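Long-range contacts in PnpC (Pseudomonas putida, PDB 3N9T), which probably catalyses the iron(III)-dependent intradiol cleavage of the aromatic ring of hydroxyquinol: residues A130-G134 with D268-M274; G117-A123 with C183-T189; D14-F20 with M32-R37. All blocks are in the same frame, centred on the assembly; numbering follows the deposited sequence.

Contact 1. Residues A130-G134 with D268-M274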
loop_
_atom_site.group_PDB
_atom_site.type_symbol
_atom_site.label_atom_id
_atom_site.label_comp_id
_atom_site.label_asym_id
_atom_site.label_seq_id
_atom_site.Cartn_x
_atom_site.Cartn_y
_atom_site.Cartn_z
ATOM N N ALA A 130 -41.375 1.848 8.826
ATOM C CA ALA A 130 -40.848 2.893 9.702
ATOM C C ALA A 130 -41.166 4.240 9.065
ATOM O O ALA A 130 -41.177 4.364 7.866
ATOM C CB ALA A 130 -39.296 2.728 9.885
ATOM N N LEU A 131 -41.368 5.236 9.889
ATOM C CA LEU A 131 -41.447 6.625 9.357
ATOM C C LEU A 131 -40.158 7.305 9.792
ATOM O O LEU A 131 -39.886 7.352 11.023
ATOM C CB LEU A 131 -42.609 7.361 10.010
ATOM C CG LEU A 131 -42.732 8.861 9.635
ATOM C CD1 LEU A 131 -42.904 9.023 8.075
ATOM C CD2 LEU A 131 -43.907 9.471 10.429
ATOM N N VAL A 132 -39.338 7.790 8.836
ATOM C CA VAL A 132 -38.145 8.582 9.189
ATOM C C VAL A 132 -38.511 10.015 8.836
ATOM O O VAL A 132 -38.862 10.307 7.700
ATOM C CB VAL A 132 -36.852 8.084 8.446
ATOM C CG1 VAL A 132 -35.643 9.075 8.778
ATOM C CG2 VAL A 132 -36.500 6.637 8.859
ATOM N N TYR A 133 -38.521 10.911 9.798
ATOM C CA TYR A 133 -38.976 12.266 9.527
ATOM C C TYR A 133 -38.163 13.281 10.341
ATOM O O TYR A 133 -37.391 12.911 11.248
ATOM C CB TYR A 133 -40.506 12.389 9.827
ATOM C CG TYR A 133 -40.877 12.405 11.276
ATOM C CD1 TYR A 133 -40.585 11.300 12.122
ATOM C CD2 TYR A 133 -41.651 13.445 11.802
ATOM C CE1 TYR A 133 -40.935 11.319 13.500
ATOM C CE2 TYR A 133 -42.029 13.461 13.166
ATOM C CZ TYR A 133 -41.691 12.386 13.988
ATOM O OH TYR A 133 -42.049 12.417 15.315
ATOM N N GLY A 134 -38.324 14.573 10.023
ATOM C CA GLY A 134 -37.541 15.584 10.752
ATOM C C GLY A 134 -37.493 16.878 9.948
ATOM O O GLY A 134 -38.443 17.212 9.245
ATOM N N ASP A 268 -47.864 12.971 16.606
ATOM C CA ASP A 268 -46.531 13.475 16.285
ATOM C C ASP A 268 -45.981 12.536 15.170
ATOM O O ASP A 268 -45.169 11.614 15.422
ATOM C CB ASP A 268 -45.683 13.478 17.552
ATOM C CG ASP A 268 -44.228 13.731 17.285
ATOM O OD1 ASP A 268 -43.877 14.383 16.271
ATOM O OD2 ASP A 268 -43.424 13.223 18.089
ATOM N N ALA A 269 -46.515 12.740 13.973
ATOM C CA ALA A 269 -46.092 12.012 12.780
ATOM C C ALA A 269 -45.932 12.955 11.586
ATOM O O ALA A 269 -46.176 12.552 10.463
ATOM C CB ALA A 269 -47.055 10.890 12.425
ATOM N N GLY A 270 -45.463 14.161 11.843
ATOM C CA GLY A 270 -45.203 15.171 10.814
ATOM C C GLY A 270 -46.445 15.427 9.954
ATOM O O GLY A 270 -46.314 15.755 8.742
ATOM N N GLY A 271 -47.644 15.279 10.548
ATOM C CA GLY A 271 -48.901 15.505 9.795
ATOM C C GLY A 271 -49.409 14.272 9.062
ATOM O O GLY A 271 -50.483 14.280 8.417
ATOM N N LEU A 272 -48.668 13.171 9.146
ATOM C CA LEU A 272 -49.169 11.947 8.571
ATOM C C LEU A 272 -50.073 11.276 9.605
ATOM O O LEU A 272 -50.000 11.554 10.823
ATOM C CB LEU A 272 -48.005 11.033 8.178
ATOM C CG LEU A 272 -46.995 11.779 7.277
ATOM C CD1 LEU A 272 -45.856 10.849 7.026
ATOM C CD2 LEU A 272 -47.677 12.144 5.927
ATOM N N ASP A 273 -50.942 10.429 9.112
ATOM C CA ASP A 273 -51.802 9.687 9.979
ATOM C C ASP A 273 -51.458 8.241 9.761
ATOM O O ASP A 273 -51.791 7.690 8.718
ATOM C CB ASP A 273 -53.263 9.924 9.603
ATOM C CG ASP A 273 -54.221 9.152 10.537
ATOM O OD1 ASP A 273 -53.777 8.748 11.651
ATOM O OD2 ASP A 273 -55.398 8.964 10.155
ATOM N N MET A 274 -50.729 7.637 10.694
ATOM C CA MET A 274 -50.259 6.283 10.445
ATOM C C MET A 274 -51.324 5.274 10.877
ATOM O O MET A 274 -51.774 5.280 12.051
ATOM C CB MET A 274 -48.911 6.007 11.147
ATOM C CG MET A 274 -47.716 6.862 10.702
ATOM S SD MET A 274 -47.209 6.502 9.007
ATOM C CE MET A 274 -46.370 7.990 8.698
#
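D268 meets Y133 through a single hydrogen bond: Y133 OH donates to D268 OD1 at 2.8 Å. The phenol comes to OD1 from above the carboxylate plane, about 50° out of it, and the ring and carboxylate planes stand 60° apart, so the acid lies across the end of the ring and not flat against it. Y133 reaches this far because its CG sits between the backbone N and the carbonyl carbon (chi1 74°), which carries the ring out from strand 129-138 to meet the loop. A269 follows, its CB 4.0 Å from L131 CD2, and it opens a type I' turn that L272 N closes by bonding back to A269 O. At G270 the backbone runs close beside the ring, G270 N lying 3.7 Å from Y133 CE2; a CB here would come tight against Y133 CD2, and the positive phi also suits glycine. Beyond the turn L272 brings CD1 to 3.6 Å from L131 CD1. M274 completes the cover: kinked at its second torsion, it runs roughly square to L131 and sets its terminal CE 3.4 Å from L131 CD2, tighter than usual for two carbons. L131 CD2 in turn lies 4.1 Å above one face of the Y133 ring, near its rim. The loop between strands 256-262 and 278-287 thus folds over strand 129-138 of the dioxygenase sheet, away from the iron site. R262 bonds to both Y133 OH and D268 O, tying the polar corner back to strand 256-262. The chemistry is divided: the L131 cluster gathers A269, L272 and M274 by apolar contact, while the phenol, polarised perhaps by the neighbouring arginine, holds one oxygen of a carboxylate on an exposed residue.

Contact 2. Residues G117-A123 with C183-T189; sequences GYGENMA and CFAIQTT
Y118 lays its ring over A185, whose methyl is the bump that fills the hollow beneath: A185 CB stands 3.8 Å from the ring centroid and only 14° off its normal, a CH-pi contact over the face. With CG anti to the backbone N (chi1 -176°), the ring lies back along the strand toward C183, whose carbonyl O meets its edge. Y118 OH goes on to G270 O, and a water joins it to F184 O. G119, in the type II turn G117-E120, brings its bare backbone down beside A185, and G119 N donates to A185 O at 2.7 Å. Q187 fits in beside the glycine, its CB and CG against G119 O, CG at 3.4 Å. Q187 N bonds to E120 O and M122 N to Q187 O, flanking N121 and Q187, a single beta bridge through which the loop lies along the edge of strand 183-189 turned from strand 129-138, its partner in the dioxygenase sheet. N121 folds into an Asx turn, its OD1 accepting from A123 N at 3.1 Å while ND2 reaches A123 O, and its CB rests 3.9 Å from Q187 CB. An alanine in place of N121 would keep that CB contact but would probably let the A123 turn slacken, its N-H losing the side-chain acceptor and the water on T188 O losing a mate. M122 reaches inward past the bridge, lying side by side with T188 and bringing CE 3.4 Å from T188 OG1, a hydroxyl bonded to Q153. A123 CB fits against T189 CG2 at 3.7 Å.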
loop_
_atom_site.group_PDB
_atom_site.type_symbol
_atom_site.label_atom_id
_atom_site.label_comp_id
_atom_site.label_asym_id
_atom_site.label_seq_id
_atom_site.Cartn_x
_atom_site.Cartn_y
_atom_site.Cartn_z
ATOM N N GLY A 117 -42.707 12.185 -3.000
ATOM C CA GLY A 117 -43.517 13.147 -2.234
ATOM C C GLY A 117 -43.314 13.061 -0.715
ATOM O O GLY A 117 -42.742 12.088 -0.187
ATOM N N TYR A 118 -43.805 14.059 -0.009
ATOM C CA TYR A 118 -43.689 14.071 1.478
ATOM C C TYR A 118 -44.358 12.839 2.094
ATOM O O TYR A 118 -45.529 12.610 1.867
ATOM C CB TYR A 118 -44.320 15.306 2.023
ATOM C CG TYR A 118 -44.218 15.534 3.518
ATOM C CD1 TYR A 118 -43.158 16.248 4.057
ATOM C CD2 TYR A 118 -45.244 15.112 4.360
ATOM C CE1 TYR A 118 -43.070 16.484 5.423
ATOM C CE2 TYR A 118 -45.181 15.378 5.719
ATOM C CZ TYR A 118 -44.135 16.053 6.221
ATOM O OH TYR A 118 -44.113 16.284 7.528
ATOM N N GLY A 119 -43.603 12.021 2.828
ATOM C CA GLY A 119 -44.199 10.802 3.386
ATOM C C GLY A 119 -44.384 9.641 2.423
ATOM O O GLY A 119 -44.904 8.581 2.818
ATOM N N GLU A 120 -43.896 9.778 1.185
ATOM C CA GLU A 120 -43.986 8.689 0.247
ATOM C C GLU A 120 -43.212 7.451 0.731
ATOM O O GLU A 120 -42.123 7.551 1.263
ATOM C CB GLU A 120 -43.463 9.121 -1.123
ATOM C CG GLU A 120 -43.635 8.018 -2.198
ATOM C CD GLU A 120 -43.352 8.565 -3.593
ATOM O OE1 GLU A 120 -43.680 9.733 -3.836
ATOM O OE2 GLU A 120 -42.822 7.839 -4.428
ATOM N N ASN A 121 -43.771 6.272 0.521
ATOM C CA ASN A 121 -43.069 5.032 0.849
ATOM C C ASN A 121 -42.025 4.616 -0.206
ATOM O O ASN A 121 -42.344 4.564 -1.387
ATOM C CB ASN A 121 -44.106 3.928 1.039
ATOM C CG ASN A 121 -43.484 2.583 1.276
ATOM O OD1 ASN A 121 -42.540 2.432 2.067
ATOM N ND2 ASN A 121 -43.978 1.579 0.542
ATOM N N MET A 122 -40.770 4.354 0.190
ATOM C CA MET A 122 -39.795 3.841 -0.792
ATOM C C MET A 122 -39.517 2.325 -0.684
ATOM O O MET A 122 -38.678 1.798 -1.445
ATOM C CB MET A 122 -38.478 4.615 -0.748
ATOM C CG MET A 122 -37.841 4.766 0.699
ATOM S SD MET A 122 -36.219 5.390 0.448
ATOM C CE MET A 122 -35.485 4.931 2.028
ATOM N N ALA A 123 -40.155 1.672 0.285
ATOM C CA ALA A 123 -39.894 0.255 0.548
ATOM C C ALA A 123 -40.854 -0.540 -0.330
ATOM O O ALA A 123 -42.021 -0.632 -0.048
ATOM C CB ALA A 123 -40.105 -0.104 1.989
ATOM N N CYS A 183 -39.536 20.657 6.904
ATOM C CA CYS A 183 -39.916 19.312 7.329
ATOM C C CYS A 183 -39.781 18.344 6.163
ATOM O O CYS A 183 -40.123 18.680 4.994
ATOM C CB CYS A 183 -41.364 19.323 7.871
ATOM S SG CYS A 183 -41.505 20.255 9.387
ATOM N N PHE A 184 -39.305 17.145 6.494
ATOM C CA PHE A 184 -39.331 16.049 5.520
ATOM C C PHE A 184 -39.941 14.783 6.174
ATOM O O PHE A 184 -39.939 14.654 7.386
ATOM C CB PHE A 184 -37.904 15.756 5.038
ATOM C CG PHE A 184 -37.043 15.132 6.057
ATOM C CD1 PHE A 184 -36.993 13.732 6.175
ATOM C CD2 PHE A 184 -36.257 15.915 6.871
ATOM C CE1 PHE A 184 -36.216 13.125 7.148
ATOM C CE2 PHE A 184 -35.453 15.321 7.835
ATOM C CZ PHE A 184 -35.442 13.943 7.993
ATOM N N ALA A 185 -40.401 13.857 5.364
ATOM C CA ALA A 185 -40.908 12.603 5.861
ATOM C C ALA A 185 -40.781 11.525 4.796
ATOM O O ALA A 185 -41.076 11.713 3.583
ATOM C CB ALA A 185 -42.379 12.754 6.362
ATOM N N ILE A 186 -40.275 10.392 5.257
ATOM C CA ILE A 186 -39.886 9.274 4.414
ATOM C C ILE A 186 -40.520 8.014 5.029
ATOM O O ILE A 186 -40.254 7.695 6.183
ATOM C CB ILE A 186 -38.338 9.084 4.524
ATOM C CG1 ILE A 186 -37.597 10.327 3.950
ATOM C CG2 ILE A 186 -37.938 7.780 3.802
ATOM C CD1 ILE A 186 -36.060 10.359 4.220
ATOM N N GLN A 187 -41.326 7.278 4.266
ATOM C CA GLN A 187 -41.766 5.969 4.758
ATOM C C GLN A 187 -40.842 4.929 4.151
ATOM O O GLN A 187 -40.528 4.976 2.958
ATOM C CB GLN A 187 -43.240 5.675 4.404
ATOM C CG GLN A 187 -44.251 6.386 5.355
ATOM C CD GLN A 187 -45.710 5.959 5.043
ATOM O OE1 GLN A 187 -46.400 6.593 4.243
ATOM N NE2 GLN A 187 -46.147 4.880 5.643
ATOM N N THR A 188 -40.425 3.988 5.003
ATOM C CA THR A 188 -39.493 2.973 4.611
ATOM C C THR A 188 -39.635 1.730 5.498
ATOM O O THR A 188 -40.657 1.537 6.197
ATOM C CB THR A 188 -38.050 3.556 4.559
ATOM O OG1 THR A 188 -37.139 2.624 3.967
ATOM C CG2 THR A 188 -37.516 4.091 5.931
ATOM N N THR A 189 -38.619 0.884 5.462
ATOM C CA THR A 189 -38.530 -0.172 6.498
ATOM C C THR A 189 -37.326 0.054 7.390
ATOM O O THR A 189 -36.407 0.756 6.997
ATOM C CB THR A 189 -38.473 -1.548 5.881
ATOM O OG1 THR A 189 -37.396 -1.613 4.957
ATOM C CG2 THR A 189 -39.831 -1.928 5.219
HETATM O O HOH W 1 -41.714 15.800 9.223
HETATM O O HOH W 2 -43.012 1.450 4.711
#

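Contact 3. Residues D14-F20 with M32-R37; sequences DQAVDSF and MQSLVR
An antiparallel helix pair at the N-terminal end of the subunit brings V17 of helix 7-18 against V36 of helix 26-46, the axes of the short segments 9.0 Å apart and 159° between their directions. V17 CG2 lies 3.6 Å from V36 CG1, the two valines passing one another head to tail, and A16 CB touches the same V36 methyl. Three residues past V17, F20 lies with one face under M32, whose CB stands 3.6 Å from the ring centroid, 16° off the normal; the sulfur is placed obliquely in a Met-aromatic contact. M32 also touches the bound phospholipid, and R211 of the second subunit makes a cation-pi contact with F20. Q33, stretched out past its CG, sends NE2 to V17 O at 2.9 Å. That carbonyl also takes F20 N, the two donors arriving from opposite faces of its plane, and NE2 has a second acceptor in E21. Across V17 from there, R37 doubles back along its chain, turns its guanidinium over V17 CG2 and donates in plane through NH2 to D14 OD1 at 3.1 Å. NH2 reaches this oxygen nearly in line with its C-O bond. The chemistry implies an apolar seam bordered by polar ties: Q33 adds a second donor to the V17 carbonyl, and the ion pair lies where D14 and R37 are partly exposed, so solvent probably weakens it.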
loop_
_atom_site.group_PDB
_atom_site.type_symbol
_atom_site.label_atom_id
_atom_site.label_comp_id
_atom_site.label_asym_id
_atom_site.label_seq_id
_atom_site.Cartn_x
_atom_site.Cartn_y
_atom_site.Cartn_z
ATOM N N ASP A 14 17.121 8.071 4.536
ATOM C CA ASP A 14 17.414 9.432 4.057
ATOM C C ASP A 14 17.482 9.507 2.549
ATOM O O ASP A 14 16.898 10.418 1.937
ATOM C CB ASP A 14 18.751 9.933 4.635
ATOM C CG ASP A 14 18.627 10.322 6.123
ATOM O OD1 ASP A 14 17.485 10.490 6.616
ATOM O OD2 ASP A 14 19.667 10.517 6.792
ATOM N N GLN A 15 18.233 8.577 1.920
ATOM C CA GLN A 15 18.339 8.577 0.456
ATOM C C GLN A 15 16.922 8.405 -0.186
ATOM O O GLN A 15 16.589 9.046 -1.184
ATOM C CB GLN A 15 19.158 7.362 -0.002
ATOM C CG GLN A 15 20.649 7.435 0.036
ATOM C CD GLN A 15 21.259 6.075 -0.359
ATOM O OE1 GLN A 15 21.519 5.857 -1.498
ATOM N NE2 GLN A 15 21.375 5.155 0.576
ATOM N N ALA A 16 16.105 7.521 0.381
ATOM C CA ALA A 16 14.787 7.264 -0.198
ATOM C C ALA A 16 13.925 8.538 -0.109
ATOM O O ALA A 16 13.317 8.961 -1.072
ATOM C CB ALA A 16 14.147 6.101 0.543
ATOM N N VAL A 17 13.887 9.162 1.056
ATOM C CA VAL A 17 13.179 10.439 1.192
ATOM C C VAL A 17 13.757 11.524 0.298
ATOM O O VAL A 17 13.022 12.257 -0.417
ATOM C CB VAL A 17 13.148 10.876 2.681
ATOM C CG1 VAL A 17 12.671 12.376 2.887
ATOM C CG2 VAL A 17 12.344 9.903 3.492
ATOM N N ASP A 18 15.076 11.669 0.317
ATOM C CA ASP A 18 15.746 12.721 -0.470
ATOM C C ASP A 18 15.563 12.526 -1.957
ATOM O O ASP A 18 15.585 13.505 -2.724
ATOM C CB ASP A 18 17.243 12.785 -0.134
ATOM C CG ASP A 18 17.505 13.304 1.276
ATOM O OD1 ASP A 18 16.567 13.912 1.865
ATOM O OD2 ASP A 18 18.636 13.058 1.820
ATOM N N SER A 19 15.372 11.278 -2.391
ATOM C CA SER A 19 15.182 11.048 -3.833
ATOM C C SER A 19 14.062 11.900 -4.478
ATOM O O SER A 19 14.028 12.082 -5.699
ATOM C CB SER A 19 14.972 9.560 -4.145
ATOM O OG SER A 19 13.679 9.097 -3.749
ATOM N N PHE A 20 13.109 12.361 -3.666
ATOM C CA PHE A 20 11.950 13.117 -4.164
ATOM C C PHE A 20 12.143 14.638 -4.197
ATOM O O PHE A 20 11.255 15.322 -4.684
ATOM C CB PHE A 20 10.698 12.762 -3.335
ATOM C CG PHE A 20 10.166 11.351 -3.625
ATOM C CD1 PHE A 20 9.297 11.135 -4.695
ATOM C CD2 PHE A 20 10.566 10.285 -2.860
ATOM C CE1 PHE A 20 8.797 9.869 -4.994
ATOM C CE2 PHE A 20 10.075 8.971 -3.125
ATOM C CZ PHE A 20 9.197 8.777 -4.214
ATOM N N MET A 32 5.022 12.467 -1.005
ATOM C CA MET A 32 5.915 11.297 -1.111
ATOM C C MET A 32 6.989 11.296 -0.004
ATOM O O MET A 32 7.337 10.243 0.510
ATOM C CB MET A 32 6.567 11.259 -2.475
ATOM C CG MET A 32 5.569 10.950 -3.668
ATOM S SD MET A 32 4.456 9.528 -3.342
ATOM C CE MET A 32 5.627 8.176 -3.201
ATOM N N GLN A 33 7.534 12.455 0.369
ATOM C CA GLN A 33 8.499 12.438 1.474
ATOM C C GLN A 33 7.892 12.014 2.785
ATOM O O GLN A 33 8.514 11.270 3.566
ATOM C CB GLN A 33 9.278 13.764 1.600
ATOM C CG GLN A 33 10.159 14.005 0.334
ATOM C CD GLN A 33 11.104 15.209 0.460
ATOM O OE1 GLN A 33 10.722 16.275 0.964
ATOM N NE2 GLN A 33 12.332 15.030 -0.019
ATOM N N SER A 34 6.685 12.488 3.061
ATOM C CA SER A 34 5.960 12.041 4.218
ATOM C C SER A 34 5.626 10.553 4.178
ATOM O O SER A 34 5.811 9.814 5.168
ATOM C CB SER A 34 4.636 12.821 4.335
ATOM O OG SER A 34 4.052 12.511 5.551
ATOM N N LEU A 35 5.165 10.089 3.018
ATOM C CA LEU A 35 4.743 8.696 2.955
ATOM C C LEU A 35 5.995 7.771 3.159
ATOM O O LEU A 35 5.957 6.754 3.894
ATOM C CB LEU A 35 4.162 8.554 1.559
ATOM C CG LEU A 35 3.782 7.176 1.085
ATOM C CD1 LEU A 35 3.016 6.563 2.184
ATOM C CD2 LEU A 35 2.870 7.347 -0.147
ATOM N N VAL A 36 7.101 8.135 2.493
ATOM C CA VAL A 36 8.321 7.323 2.612
ATOM C C VAL A 36 8.871 7.287 4.064
ATOM O O VAL A 36 9.253 6.229 4.570
ATOM C CB VAL A 36 9.365 7.803 1.604
ATOM C CG1 VAL A 36 10.712 7.096 1.852
ATOM C CG2 VAL A 36 8.887 7.406 0.144
ATOM N N ARG A 37 8.919 8.447 4.719
ATOM C CA ARG A 37 9.403 8.527 6.086
ATOM C C ARG A 37 8.495 7.640 6.972
ATOM O O ARG A 37 8.988 6.860 7.773
ATOM C CB ARG A 37 9.370 9.981 6.551
ATOM C CG ARG A 37 9.905 10.174 8.014
ATOM C CD ARG A 37 11.345 9.534 8.162
ATOM N NE ARG A 37 12.332 10.278 7.370
ATOM C CZ ARG A 37 13.614 9.941 7.170
ATOM N NH1 ARG A 37 14.139 8.828 7.698
ATOM N NH2 ARG A 37 14.383 10.775 6.438
#

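Contacts 1 and 2 belong to one region of the dioxygenase sheet, where strands 129-138 and 183-189 are neighbours; their centres lie about 9 Å apart, and A130 N to T188 O probably joins them. Each adds a loop to the sheet, but contact 2 pairs backbone with a strand edge, whereas contact 1 relies on side chains. Contact 3 stands apart in the helical N-terminal part, its centre about 57 Å from that of contact 1 and about 53 Å from that of contact 2. Buried L131 and Y133, like A185 and T188, contrast with exposed D268 and partly exposed D14 and R37. Contact 3 alone has a salt bridge between its two segments, and it alone reaches the other chain.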